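Local coordinates for protein 30-kDa cleavage and polyadenylation specificity factor 30 (Arabidopsis thaliana, PDB 5ZUU) that recognises m6A-modified RNA through its YTH domain and, within the cleavage and polyadenylation specificity factor complex, helps select poly(A) sites during pre-mRNA 3'-end formation, at residues P13-R27 against A52-N66. Numbering follows the deposited sequence.
Sequences PQGVNRYFVVKSNNR and AFDSVENVILIFSVN. With nucleotides of chain F.
Arg18 N donates to Asn58 O (3.1 Å), the first of the backbone hydrogen bonds joining parallel strands 17-24 and 58-65 of the YTH domain's mixed sheet.

Apolar side chains pack on both faces of the strand pair. Val22 CG1 sits over one face of the Phe63 ring, a CH-pi contact 3.6 Å from its centroid. CG1 stands opposite the backbone N (chi1 166°), which places it there, while CG2 meets Leu61. On the sheet face carrying Val22 and Phe63, Ala52 CB touches Phe20 CE1 at 3.5 Å. Across the sheet, Tyr19 lies alongside Ile60.

Polar side chains hold the two ends. Asn17 OD1 accepts from Asn58 ND2 (3.0 Å), the amide planes nearly perpendicular; Asn58 OD1 accepts from Lys76. Asn17 ND2 donates to both Pro13 O and Tyr19 OH, close to its own amide plane. A leucine here would probably leave all three partners without their mate and free the loop at Pro13 to shift. Arg18 NH1 reaches Ser55 OG (3.0 Å) and pairs with Glu51, while NE pairs with Glu139.

Lys23 NZ donates hydrogen bonds to Ser64 OG, itself also bonded to His70 O, and to C6 O3' and U7 OP1 (2.9 Å) of RNA chain F. This grip on the sugar-phosphate backbone probably does not depend on which base is attached.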
# COMPACT_ATOMS: atom_id res chain seq x y z
N PRO A 13 2.11 -9.36 7.63
CA PRO A 13 3.16 -9.71 8.57
C PRO A 13 2.65 -9.68 10.01
O PRO A 13 1.76 -8.86 10.36
CB PRO A 13 4.18 -8.58 8.42
CG PRO A 13 3.92 -7.97 7.10
CD PRO A 13 2.50 -8.23 6.76
N GLN A 14 3.19 -10.59 10.81
CA GLN A 14 2.81 -10.68 12.21
C GLN A 14 3.59 -9.62 12.97
O GLN A 14 4.72 -9.20 12.55
CB GLN A 14 3.14 -12.07 12.77
CG GLN A 14 2.26 -13.21 12.22
CD GLN A 14 2.86 -14.59 12.47
OE1 GLN A 14 4.01 -14.86 12.06
NE2 GLN A 14 2.11 -15.45 13.18
N GLY A 15 3.00 -9.22 14.07
CA GLY A 15 3.67 -8.37 15.06
C GLY A 15 3.07 -6.99 15.13
O GLY A 15 1.92 -6.77 14.71
N VAL A 16 3.87 -6.05 15.64
CA VAL A 16 3.37 -4.68 15.81
C VAL A 16 3.52 -3.89 14.51
O VAL A 16 4.60 -3.61 14.06
CB VAL A 16 3.96 -3.99 17.06
CG1 VAL A 16 3.58 -2.50 17.07
CG2 VAL A 16 3.41 -4.71 18.30
N ASN A 17 2.41 -3.55 13.90
CA ASN A 17 2.39 -2.86 12.63
C ASN A 17 1.81 -1.45 12.81
O ASN A 17 1.03 -1.21 13.72
CB ASN A 17 1.48 -3.62 11.68
CG ASN A 17 1.91 -5.04 11.39
OD1 ASN A 17 3.07 -5.46 11.54
ND2 ASN A 17 0.96 -5.78 10.88
N ARG A 18 2.14 -0.54 11.90
CA ARG A 18 1.35 0.70 11.72
C ARG A 18 0.87 0.67 10.32
O ARG A 18 1.55 0.04 9.43
CB ARG A 18 2.22 1.95 11.96
CG ARG A 18 2.61 2.04 13.41
CD ARG A 18 3.66 3.08 13.66
NE ARG A 18 3.12 4.43 13.50
CZ ARG A 18 3.85 5.54 13.67
NH1 ARG A 18 5.10 5.45 14.01
NH2 ARG A 18 3.31 6.73 13.53
N TYR A 19 -0.23 1.38 10.10
CA TYR A 19 -1.01 1.35 8.88
C TYR A 19 -1.31 2.76 8.41
O TYR A 19 -1.78 3.59 9.22
CB TYR A 19 -2.41 0.67 9.17
CG TYR A 19 -2.28 -0.70 9.72
CD1 TYR A 19 -2.02 -0.91 11.09
CD2 TYR A 19 -2.32 -1.81 8.89
CE1 TYR A 19 -1.86 -2.20 11.59
CE2 TYR A 19 -2.16 -3.09 9.40
CZ TYR A 19 -1.91 -3.28 10.73
OH TYR A 19 -1.73 -4.54 11.20
N PHE A 20 -1.07 3.00 7.11
CA PHE A 20 -1.31 4.30 6.47
C PHE A 20 -2.10 4.08 5.20
O PHE A 20 -1.80 3.14 4.47
CB PHE A 20 0.03 5.03 6.13
CG PHE A 20 0.85 5.40 7.32
CD1 PHE A 20 1.58 4.46 8.00
CD2 PHE A 20 0.89 6.70 7.78
CE1 PHE A 20 2.31 4.80 9.15
CE2 PHE A 20 1.61 7.05 8.91
CZ PHE A 20 2.32 6.10 9.60
N VAL A 21 -3.10 4.92 4.95
CA VAL A 21 -3.75 4.96 3.65
C VAL A 21 -2.90 5.78 2.69
O VAL A 21 -2.46 6.88 3.03
CB VAL A 21 -5.16 5.57 3.70
CG1 VAL A 21 -5.76 5.72 2.29
CG2 VAL A 21 -6.06 4.71 4.56
N VAL A 22 -2.60 5.22 1.53
CA VAL A 22 -1.83 5.85 0.50
C VAL A 22 -2.77 6.07 -0.66
O VAL A 22 -3.54 5.17 -1.02
CB VAL A 22 -0.68 4.93 0.06
CG1 VAL A 22 -0.06 5.42 -1.25
CG2 VAL A 22 0.34 4.86 1.17
N LYS A 23 -2.80 7.31 -1.17
CA LYS A 23 -3.70 7.70 -2.28
C LYS A 23 -2.88 7.96 -3.59
O LYS A 23 -1.76 8.45 -3.54
CB LYS A 23 -4.52 8.92 -1.90
CG LYS A 23 -5.44 8.71 -0.66
CD LYS A 23 -6.55 7.69 -0.89
CE LYS A 23 -7.50 8.03 -2.01
NZ LYS A 23 -8.81 7.36 -1.84
N SER A 24 -3.43 7.53 -4.73
CA SER A 24 -2.93 7.89 -6.09
C SER A 24 -4.01 8.57 -6.92
O SER A 24 -5.19 8.21 -6.84
CB SER A 24 -2.47 6.65 -6.83
OG SER A 24 -1.87 7.00 -8.05
N ASN A 25 -3.60 9.57 -7.68
CA ASN A 25 -4.46 10.34 -8.57
C ASN A 25 -4.87 9.51 -9.73
O ASN A 25 -5.80 9.90 -10.39
CB ASN A 25 -3.70 11.49 -9.26
CG ASN A 25 -3.57 12.71 -8.42
OD1 ASN A 25 -4.35 12.94 -7.48
ND2 ASN A 25 -2.57 13.51 -8.73
N ASN A 26 -4.12 8.45 -10.06
CA ASN A 26 -4.39 7.65 -11.24
C ASN A 26 -4.03 6.17 -11.04
O ASN A 26 -3.21 5.85 -10.18
CB ASN A 26 -3.62 8.28 -12.44
CG ASN A 26 -2.11 8.27 -12.24
OD1 ASN A 26 -1.51 7.23 -12.07
ND2 ASN A 26 -1.49 9.46 -12.20
N ARG A 27 -4.63 5.27 -11.84
CA ARG A 27 -4.25 3.84 -11.80
C ARG A 27 -2.88 3.60 -12.39
O ARG A 27 -2.16 2.67 -12.00
CB ARG A 27 -5.21 2.96 -12.57
CG ARG A 27 -6.54 2.87 -11.92
CD ARG A 27 -7.33 1.66 -12.46
NE ARG A 27 -8.61 1.65 -11.78
CZ ARG A 27 -8.96 0.88 -10.75
NH1 ARG A 27 -8.18 -0.06 -10.26
NH2 ARG A 27 -10.18 1.04 -10.24
N ALA A 52 7.55 6.28 10.85
CA ALA A 52 6.86 4.98 11.02
C ALA A 52 7.83 3.83 10.69
O ALA A 52 7.95 2.90 11.48
CB ALA A 52 5.63 4.94 10.14
N PHE A 53 8.58 3.96 9.60
CA PHE A 53 9.49 2.93 9.22
C PHE A 53 10.49 2.67 10.31
O PHE A 53 10.76 1.53 10.60
CB PHE A 53 10.24 3.28 7.92
CG PHE A 53 11.08 2.15 7.37
CD1 PHE A 53 10.51 1.18 6.57
CD2 PHE A 53 12.46 2.10 7.65
CE1 PHE A 53 11.31 0.14 6.06
CE2 PHE A 53 13.26 1.08 7.14
CZ PHE A 53 12.67 0.10 6.34
N ASP A 54 10.99 3.70 10.98
CA ASP A 54 11.96 3.49 12.05
C ASP A 54 11.32 2.90 13.31
O ASP A 54 12.03 2.26 14.08
CB ASP A 54 12.65 4.83 12.46
CG ASP A 54 13.47 5.44 11.36
OD1 ASP A 54 13.75 4.80 10.31
OD2 ASP A 54 13.75 6.64 11.53
N SER A 55 10.05 3.20 13.57
CA SER A 55 9.39 2.86 14.83
C SER A 55 8.96 1.41 15.01
O SER A 55 8.88 0.96 16.15
CB SER A 55 8.10 3.68 15.00
OG SER A 55 7.20 3.35 13.95
N VAL A 56 8.61 0.72 13.93
CA VAL A 56 7.99 -0.63 14.04
C VAL A 56 8.55 -1.51 12.98
O VAL A 56 9.08 -1.01 12.01
CB VAL A 56 6.42 -0.60 13.85
CG1 VAL A 56 5.74 0.16 14.96
CG2 VAL A 56 6.03 0.02 12.53
N GLU A 57 8.30 -2.79 13.09
CA GLU A 57 8.85 -3.80 12.15
C GLU A 57 8.20 -3.75 10.75
O GLU A 57 8.84 -4.09 9.71
CB GLU A 57 8.76 -5.20 12.80
CG GLU A 57 9.37 -6.38 12.05
CD GLU A 57 10.83 -6.19 11.60
OE1 GLU A 57 11.57 -5.32 12.14
OE2 GLU A 57 11.27 -6.93 10.68
N ASN A 58 6.92 -3.35 10.71
CA ASN A 58 6.16 -3.33 9.47
C ASN A 58 5.24 -2.13 9.36
O ASN A 58 4.39 -1.90 10.23
CB ASN A 58 5.25 -4.54 9.40
CG ASN A 58 5.98 -5.83 9.51
OD1 ASN A 58 6.68 -6.22 8.61
ND2 ASN A 58 5.75 -6.54 10.57
N VAL A 59 5.44 -1.37 8.31
CA VAL A 59 4.58 -0.31 7.94
C VAL A 59 3.81 -0.84 6.76
O VAL A 59 4.39 -1.25 5.69
CB VAL A 59 5.40 0.94 7.56
CG1 VAL A 59 4.48 2.05 7.04
CG2 VAL A 59 6.17 1.40 8.76
N ILE A 60 2.51 -0.91 6.99
CA ILE A 60 1.57 -1.40 6.01
C ILE A 60 0.84 -0.23 5.33
O ILE A 60 0.18 0.57 6.00
CB ILE A 60 0.57 -2.39 6.65
CG1 ILE A 60 1.35 -3.51 7.38
CG2 ILE A 60 -0.39 -2.98 5.57
CD1 ILE A 60 2.35 -4.24 6.50
N LEU A 61 0.99 -0.14 4.02
CA LEU A 61 0.40 0.92 3.16
C LEU A 61 -0.80 0.34 2.44
O LEU A 61 -0.64 -0.51 1.59
CB LEU A 61 1.45 1.35 2.15
CG LEU A 61 2.80 1.78 2.78
CD1 LEU A 61 3.75 2.17 1.70
CD2 LEU A 61 2.62 2.96 3.73
N ILE A 62 -1.98 0.84 2.76
CA ILE A 62 -3.21 0.45 2.15
C ILE A 62 -3.55 1.45 1.07
O ILE A 62 -3.93 2.59 1.37
CB ILE A 62 -4.32 0.40 3.23
CG1 ILE A 62 -3.96 -0.63 4.31
CG2 ILE A 62 -5.68 0.08 2.63
CD1 ILE A 62 -4.88 -0.63 5.56
N PHE A 63 -3.52 1.01 -0.19
CA PHE A 63 -3.65 1.88 -1.36
C PHE A 63 -5.05 2.07 -1.79
O PHE A 63 -5.84 1.19 -1.77
CB PHE A 63 -2.89 1.33 -2.58
CG PHE A 63 -1.46 1.69 -2.57
CD1 PHE A 63 -0.63 1.23 -1.53
CD2 PHE A 63 -0.90 2.48 -3.58
CE1 PHE A 63 0.73 1.53 -1.51
CE2 PHE A 63 0.45 2.81 -3.56
CZ PHE A 63 1.27 2.33 -2.53
N SER A 64 -5.31 3.24 -2.28
CA SER A 64 -6.55 3.52 -2.91
C SER A 64 -6.39 4.57 -3.95
O SER A 64 -5.92 5.70 -3.63
CB SER A 64 -7.56 3.91 -1.89
OG SER A 64 -8.74 4.43 -2.55
N VAL A 65 -6.79 4.25 -5.19
CA VAL A 65 -6.83 5.26 -6.27
C VAL A 65 -8.02 6.26 -6.10
O VAL A 65 -9.15 5.85 -5.93
CB VAL A 65 -6.84 4.60 -7.65
CG1 VAL A 65 -6.93 5.64 -8.72
CG2 VAL A 65 -5.59 3.73 -7.83
N ASN A 66 -7.72 7.57 -6.13
CA ASN A 66 -8.73 8.62 -6.01
C ASN A 66 -9.92 8.34 -6.95
O ASN A 66 -9.74 7.94 -8.09
CB ASN A 66 -8.19 10.02 -6.40
CG ASN A 66 -7.07 10.51 -5.50
OD1 ASN A 66 -6.61 9.81 -4.60
ND2 ASN A 66 -6.68 11.77 -5.71
P C F 6 -5.30 13.32 -1.75
OP1 C F 6 -6.20 14.46 -1.85
OP2 C F 6 -4.35 13.24 -0.61
O5' C F 6 -6.16 11.97 -1.68
C5' C F 6 -7.53 11.97 -2.11
C4' C F 6 -8.44 11.67 -0.95
O4' C F 6 -8.38 12.74 0.02
C3' C F 6 -9.92 11.52 -1.28
O3' C F 6 -10.17 10.20 -1.74
C2' C F 6 -10.56 11.83 0.06
O2' C F 6 -10.52 10.73 0.95
C1' C F 6 -9.68 12.98 0.54
N1 C F 6 -10.11 14.32 0.12
C2 C F 6 -11.26 14.87 0.70
O2 C F 6 -11.90 14.18 1.51
N3 C F 6 -11.63 16.13 0.39
C4 C F 6 -10.90 16.85 -0.46
N4 C F 6 -11.31 18.08 -0.75
C5 C F 6 -9.71 16.33 -1.07
C6 C F 6 -9.36 15.07 -0.75
P U F 7 -11.27 9.89 -2.83
OP1 U F 7 -11.15 8.48 -3.16
OP2 U F 7 -11.23 10.85 -3.89
O5' U F 7 -12.65 10.11 -2.08
C5' U F 7 -13.01 9.22 -1.03
C4' U F 7 -14.22 9.74 -0.31
O4' U F 7 -13.93 11.04 0.26
C3' U F 7 -15.42 9.97 -1.21
O3' U F 7 -16.13 8.75 -1.24
C2' U F 7 -16.18 11.03 -0.46
O2' U F 7 -16.84 10.51 0.67
C1' U F 7 -15.05 11.90 0.05
N1 U F 7 -14.64 13.01 -0.81
C2 U F 7 -15.37 14.18 -0.77
O2 U F 7 -16.42 14.29 -0.14
N3 U F 7 -14.85 15.21 -1.51
C4 U F 7 -13.68 15.21 -2.24
O4 U F 7 -13.32 16.23 -2.82
C5 U F 7 -12.99 13.95 -2.25
C6 U F 7 -13.47 12.93 -1.54